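Local coordinates for protein protease VP4 (PDB 2GEF) that cleaves peptide bonds as a birnavirus serine protease with a serine/lysine catalytic dyad, probably processing the viral polyprotein from which it derives, at residues L18-L32 and W114-D128. Numbering follows the deposited sequence.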
loop_
_atom_site.group_PDB
_atom_site.type_symbol
_atom_site.label_atom_id
_atom_site.label_comp_id
_atom_site.label_asym_id
_atom_site.label_seq_id
_atom_site.Cartn_x
_atom_site.Cartn_y
_atom_site.Cartn_z
ATOM N N LEU A 18 2.085 13.618 10.048
ATOM C CA LEU A 18 3.298 14.381 9.937
ATOM C C LEU A 18 4.319 13.252 9.692
ATOM O O LEU A 18 4.364 12.263 10.477
ATOM C CB LEU A 18 3.544 15.196 11.228
ATOM C CG LEU A 18 4.815 15.647 12.004
ATOM C CD1 LEU A 18 5.319 17.035 11.582
ATOM C CD2 LEU A 18 4.287 15.711 13.442
ATOM N N GLY A 19 5.008 13.357 8.548
ATOM C CA GLY A 19 6.158 12.508 8.194
ATOM C C GLY A 19 7.488 13.180 8.590
ATOM O O GLY A 19 7.658 14.395 8.460
ATOM N N ARG A 20 8.446 12.388 9.061
ATOM C CA ARG A 20 9.671 12.939 9.548
ATOM C C ARG A 20 10.900 12.186 8.951
ATOM O O ARG A 20 10.761 11.133 8.296
ATOM C CB ARG A 20 9.568 12.941 11.062
ATOM C CG ARG A 20 10.404 11.980 11.817
ATOM C CD ARG A 20 10.009 11.888 13.280
ATOM N NE ARG A 20 10.510 10.640 13.890
ATOM C CZ ARG A 20 11.582 10.535 14.697
ATOM N NH1 ARG A 20 12.302 11.602 15.039
ATOM N NH2 ARG A 20 11.952 9.337 15.173
ATOM N N ASN A 21 12.097 12.716 9.178
ATOM C CA ASN A 21 13.298 12.169 8.610
ATOM C C ASN A 21 13.224 11.890 7.040
ATOM O O ASN A 21 13.632 10.844 6.530
ATOM C CB ASN A 21 13.755 10.962 9.430
ATOM C CG ASN A 21 15.127 10.451 8.997
ATOM O OD1 ASN A 21 15.889 11.189 8.405
ATOM N ND2 ASN A 21 15.428 9.187 9.257
ATOM N N SER A 22 12.791 12.896 6.295
ATOM C CA SER A 22 12.678 12.783 4.859
ATOM C C SER A 22 13.878 12.505 3.939
ATOM O O SER A 22 14.722 13.407 3.748
ATOM C CB SER A 22 12.082 14.111 4.359
ATOM O OG SER A 22 11.727 14.039 2.994
ATOM N N ARG A 23 13.906 11.330 3.242
ATOM C CA ARG A 23 14.879 11.137 2.148
ATOM C C ARG A 23 14.286 10.771 0.793
ATOM O O ARG A 23 13.515 9.821 0.670
ATOM C CB ARG A 23 15.904 10.123 2.525
ATOM C CG ARG A 23 15.545 9.335 3.730
ATOM C CD ARG A 23 16.758 8.442 4.054
ATOM N NE ARG A 23 17.371 7.915 2.817
ATOM C CZ ARG A 23 18.604 7.441 2.776
ATOM N NH1 ARG A 23 19.325 7.387 3.926
ATOM N NH2 ARG A 23 19.125 7.031 1.615
ATOM N N ILE A 24 14.594 11.582 -0.213
ATOM C CA ILE A 24 14.323 11.222 -1.563
ATOM C C ILE A 24 15.140 9.919 -1.906
ATOM O O ILE A 24 16.334 9.877 -1.757
ATOM C CB ILE A 24 14.557 12.435 -2.562
ATOM C CG1 ILE A 24 13.969 13.772 -2.028
ATOM C CG2 ILE A 24 13.841 12.229 -3.892
ATOM C CD1 ILE A 24 12.930 13.641 -0.933
ATOM N N VAL A 25 14.458 8.835 -2.301
ATOM C CA VAL A 25 15.184 7.704 -2.845
ATOM C C VAL A 25 14.559 7.318 -4.162
ATOM O O VAL A 25 13.327 7.484 -4.436
ATOM C CB VAL A 25 15.442 6.454 -1.853
ATOM C CG1 VAL A 25 14.633 6.455 -0.609
ATOM C CG2 VAL A 25 15.548 5.002 -2.601
ATOM N N HIS A 26 15.456 6.791 -4.973
ATOM C CA HIS A 26 15.122 6.486 -6.323
ATOM C C HIS A 26 14.852 4.982 -6.321
ATOM O O HIS A 26 15.712 4.165 -5.901
ATOM C CB HIS A 26 16.245 6.852 -7.272
ATOM C CG HIS A 26 15.957 6.400 -8.638
ATOM N ND1 HIS A 26 14.835 6.822 -9.324
ATOM C CD2 HIS A 26 16.570 5.481 -9.424
ATOM C CE1 HIS A 26 14.797 6.211 -10.497
ATOM N NE2 HIS A 26 15.838 5.392 -10.583
ATOM N N PHE A 27 13.631 4.634 -6.760
ATOM C CA PHE A 27 13.179 3.272 -6.873
ATOM C C PHE A 27 12.854 3.055 -8.348
ATOM O O PHE A 27 12.094 3.823 -9.011
ATOM C CB PHE A 27 11.874 3.076 -6.056
ATOM C CG PHE A 27 12.115 2.952 -4.587
ATOM C CD1 PHE A 27 11.640 3.922 -3.705
ATOM C CD2 PHE A 27 12.842 1.893 -4.049
ATOM C CE1 PHE A 27 11.899 3.819 -2.306
ATOM C CE2 PHE A 27 13.091 1.828 -2.656
ATOM C CZ PHE A 27 12.572 2.768 -1.823
ATOM N N THR A 28 13.386 1.961 -8.839
ATOM C CA THR A 28 13.069 1.504 -10.148
ATOM C C THR A 28 11.826 0.581 -10.141
ATOM O O THR A 28 11.323 0.188 -11.194
ATOM C CB THR A 28 14.277 0.736 -10.732
ATOM O OG1 THR A 28 14.644 -0.310 -9.835
ATOM C CG2 THR A 28 15.436 1.673 -10.990
ATOM N N ASP A 29 11.295 0.275 -8.966
ATOM C CA ASP A 29 10.175 -0.647 -8.782
ATOM C C ASP A 29 9.584 -0.567 -7.387
ATOM O O ASP A 29 10.275 -0.215 -6.509
ATOM C CB ASP A 29 10.589 -2.160 -9.131
ATOM C CG ASP A 29 11.965 -2.597 -8.549
ATOM O OD1 ASP A 29 12.966 -2.463 -9.247
ATOM O OD2 ASP A 29 12.126 -3.104 -7.420
ATOM N N GLY A 30 8.343 -1.048 -7.151
ATOM C CA GLY A 30 7.633 -0.867 -5.901
ATOM C C GLY A 30 6.163 -0.640 -6.218
ATOM O O GLY A 30 5.837 -0.371 -7.324
ATOM N N ALA A 31 5.239 -0.827 -5.264
ATOM C CA ALA A 31 3.841 -0.530 -5.517
ATOM C C ALA A 31 3.295 0.172 -4.276
ATOM O O ALA A 31 3.686 -0.172 -3.123
ATOM C CB ALA A 31 3.051 -1.756 -5.847
ATOM N N LEU A 32 2.450 1.164 -4.517
ATOM C CA LEU A 32 1.761 1.942 -3.473
ATOM C C LEU A 32 0.486 1.328 -3.072
ATOM O O LEU A 32 -0.282 0.795 -3.906
ATOM C CB LEU A 32 1.470 3.414 -3.943
ATOM C CG LEU A 32 2.790 4.145 -4.247
ATOM C CD1 LEU A 32 2.495 5.293 -5.297
ATOM C CD2 LEU A 32 3.623 4.781 -2.948
ATOM N N TRP A 114 7.667 10.654 -10.456
ATOM C CA TRP A 114 8.067 9.790 -11.588
ATOM C C TRP A 114 9.075 10.479 -12.517
ATOM O O TRP A 114 9.073 11.743 -12.711
ATOM C CB TRP A 114 6.886 9.265 -12.457
ATOM C CG TRP A 114 6.164 8.108 -11.747
ATOM C CD1 TRP A 114 6.329 6.760 -11.922
ATOM C CD2 TRP A 114 5.196 8.257 -10.721
ATOM N NE1 TRP A 114 5.545 6.061 -11.042
ATOM C CE2 TRP A 114 4.789 6.965 -10.340
ATOM C CE3 TRP A 114 4.548 9.386 -10.143
ATOM C CZ2 TRP A 114 3.837 6.751 -9.325
ATOM C CZ3 TRP A 114 3.590 9.173 -9.136
ATOM C CH2 TRP A 114 3.243 7.822 -8.747
ATOM N N ARG A 115 9.983 9.631 -13.003
ATOM C CA ARG A 115 10.815 9.913 -14.129
ATOM C C ARG A 115 10.115 9.362 -15.408
ATOM O O ARG A 115 9.305 8.407 -15.356
ATOM C CB ARG A 115 12.106 9.178 -13.891
ATOM C CG ARG A 115 12.793 9.449 -12.545
ATOM C CD ARG A 115 14.293 9.162 -12.737
ATOM N NE ARG A 115 15.021 9.748 -11.658
ATOM C CZ ARG A 115 16.267 9.518 -11.301
ATOM N NH1 ARG A 115 17.087 8.724 -11.988
ATOM N NH2 ARG A 115 16.678 10.137 -10.208
ATOM N N ALA A 116 10.447 9.953 -16.556
ATOM C CA ALA A 116 10.246 9.357 -17.944
ATOM C C ALA A 116 10.381 7.807 -18.162
ATOM O O ALA A 116 9.636 7.264 -18.955
ATOM C CB ALA A 116 11.155 10.119 -19.000
ATOM N N ASP A 117 11.277 7.098 -17.447
ATOM C CA ASP A 117 11.382 5.642 -17.562
ATOM C C ASP A 117 10.610 4.717 -16.616
ATOM O O ASP A 117 10.890 3.506 -16.563
ATOM C CB ASP A 117 12.825 5.236 -17.523
ATOM C CG ASP A 117 13.435 5.327 -16.161
ATOM O OD1 ASP A 117 12.945 6.100 -15.296
ATOM O OD2 ASP A 117 14.457 4.591 -15.940
ATOM N N GLY A 118 9.625 5.215 -15.861
ATOM C CA GLY A 118 8.799 4.251 -15.136
ATOM C C GLY A 118 9.258 4.105 -13.716
ATOM O O GLY A 118 8.506 3.574 -12.871
ATOM N N SER A 119 10.494 4.588 -13.456
ATOM C CA SER A 119 11.068 4.708 -12.134
ATOM C C SER A 119 10.560 5.966 -11.455
ATOM O O SER A 119 10.010 6.820 -12.120
ATOM C CB SER A 119 12.593 4.787 -12.213
ATOM O OG SER A 119 12.961 5.983 -12.752
ATOM N N ALA A 120 10.843 6.125 -10.161
ATOM C CA ALA A 120 10.390 7.305 -9.365
ATOM C C ALA A 120 11.277 7.621 -8.177
ATOM O O ALA A 120 11.873 6.738 -7.552
ATOM C CB ALA A 120 8.963 7.030 -8.835
ATOM N N ASP A 121 11.356 8.921 -7.876
ATOM C CA ASP A 121 12.047 9.371 -6.725
ATOM C C ASP A 121 10.918 9.470 -5.708
ATOM O O ASP A 121 9.902 10.058 -5.972
ATOM C CB ASP A 121 12.664 10.756 -7.043
ATOM C CG ASP A 121 13.836 10.649 -7.893
ATOM O OD1 ASP A 121 14.844 9.990 -7.537
ATOM O OD2 ASP A 121 13.764 11.178 -9.006
ATOM N N VAL A 122 11.091 8.876 -4.547
ATOM C CA VAL A 122 9.977 8.628 -3.656
ATOM C C VAL A 122 10.511 9.229 -2.398
ATOM O O VAL A 122 11.657 8.917 -1.949
ATOM C CB VAL A 122 9.581 7.083 -3.508
ATOM C CG1 VAL A 122 8.760 6.704 -2.216
ATOM C CG2 VAL A 122 8.942 6.478 -4.805
ATOM N N ASP A 123 9.692 10.122 -1.863
ATOM C CA ASP A 123 10.018 10.712 -0.573
ATOM C C ASP A 123 9.640 9.720 0.558
ATOM O O ASP A 123 8.496 9.653 0.963
ATOM C CB ASP A 123 9.264 12.055 -0.490
ATOM C CG ASP A 123 9.545 12.842 0.732
ATOM O OD1 ASP A 123 10.354 12.472 1.576
ATOM O OD2 ASP A 123 8.932 13.925 0.803
ATOM N N VAL A 124 10.610 8.953 1.031
ATOM C CA VAL A 124 10.401 7.992 2.103
ATOM C C VAL A 124 10.503 8.794 3.419
ATOM O O VAL A 124 11.333 9.612 3.583
ATOM C CB VAL A 124 11.510 6.865 2.090
ATOM C CG1 VAL A 124 11.459 5.823 3.266
ATOM C CG2 VAL A 124 11.609 6.158 0.719
ATOM N N VAL A 125 9.631 8.537 4.351
ATOM C CA VAL A 125 9.585 9.265 5.604
ATOM C C VAL A 125 9.570 8.229 6.779
ATOM O O VAL A 125 9.267 7.032 6.581
ATOM C CB VAL A 125 8.278 10.258 5.672
ATOM C CG1 VAL A 125 8.408 11.592 4.769
ATOM C CG2 VAL A 125 6.879 9.526 5.485
ATOM N N TRP A 126 9.836 8.719 7.980
ATOM C CA TRP A 126 9.451 8.074 9.221
ATOM C C TRP A 126 8.174 8.725 9.723
ATOM O O TRP A 126 8.066 9.957 9.874
ATOM C CB TRP A 126 10.546 8.248 10.285
ATOM C CG TRP A 126 11.867 7.621 9.938
ATOM C CD1 TRP A 126 12.234 7.107 8.699
ATOM C CD2 TRP A 126 13.000 7.467 10.788
ATOM N NE1 TRP A 126 13.532 6.599 8.760
ATOM C CE2 TRP A 126 14.006 6.773 10.040
ATOM C CE3 TRP A 126 13.256 7.780 12.127
ATOM C CZ2 TRP A 126 15.256 6.438 10.586
ATOM C CZ3 TRP A 126 14.494 7.426 12.666
ATOM C CH2 TRP A 126 15.469 6.779 11.890
ATOM N N ASN A 127 7.188 7.876 9.980
ATOM C CA ASN A 127 5.903 8.246 10.606
ATOM C C ASN A 127 6.101 7.373 11.858
ATOM O O ASN A 127 6.876 6.402 11.786
ATOM C CB ASN A 127 4.664 7.802 9.693
ATOM C CG ASN A 127 4.430 6.275 9.673
ATOM O OD1 ASN A 127 4.934 5.490 10.527
ATOM N ND2 ASN A 127 3.592 5.862 8.769
ATOM N N ASP A 128 5.533 7.687 13.018
ATOM C CA ASP A 128 5.918 6.898 14.210
ATOM C C ASP A 128 4.799 5.892 14.502
ATOM O O ASP A 128 4.397 5.610 15.624
ATOM C CB ASP A 128 6.271 7.772 15.406
ATOM C CG ASP A 128 7.158 8.946 15.026
ATOM O OD1 ASP A 128 8.396 8.832 15.182
ATOM O OD2 ASP A 128 6.620 9.990 14.556
HETATM O O HOH W 1 12.984 8.440 5.705
#
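His26 and Arg115 lie flat on each other, the guanidinium covering one face of the imidazole with the planes 16° apart and the centres 3.9 Å apart. Asp121 fixes the rotation of that guanidinium: Arg115 NE donates to Asp121 OD2 over 3.3 Å, close to the guanidinium plane, and NH2 completes the salt bridge through weaker bonds. At the imidazole edge sits Ser119 OG. On the sheet face that carries His26, Asp121 and Asp123, Asp123 OD1 takes the hydroxyl of Ser22 on its syn side, OG to OD1 2.5 Å; Asp123 CG stands anti to its own backbone N (chi1 -176°), bringing the carboxylate across to the serine.

On the opposite face of the sheet, Val122 CB and Val124 CG2 meet the edge of the Phe27 ring, at CD1 and CE1 respectively; Val122 and Val124 continue onto Val109 and Leu107 of strand 104-109, Phe27 onto Val51 of strand 43-52. Toward the far end Asn21 CB packs CH-pi over the five-membered ring of Trp126, with the amide nearly upright on the indole (82°). Arg20 reaches the indole edge with NH2, while its NE makes a weak, bent salt-bridge bond of 3.1 Å to Asp128 OD1.

Paired backbone bonds, such as Val25 N to Val122 O at 2.8 Å, join strand 22-27, outermost in a three-stranded antiparallel sheet of the VP4 protease, to the central strand 120-126, with a beta bulge between Arg20 and Arg23.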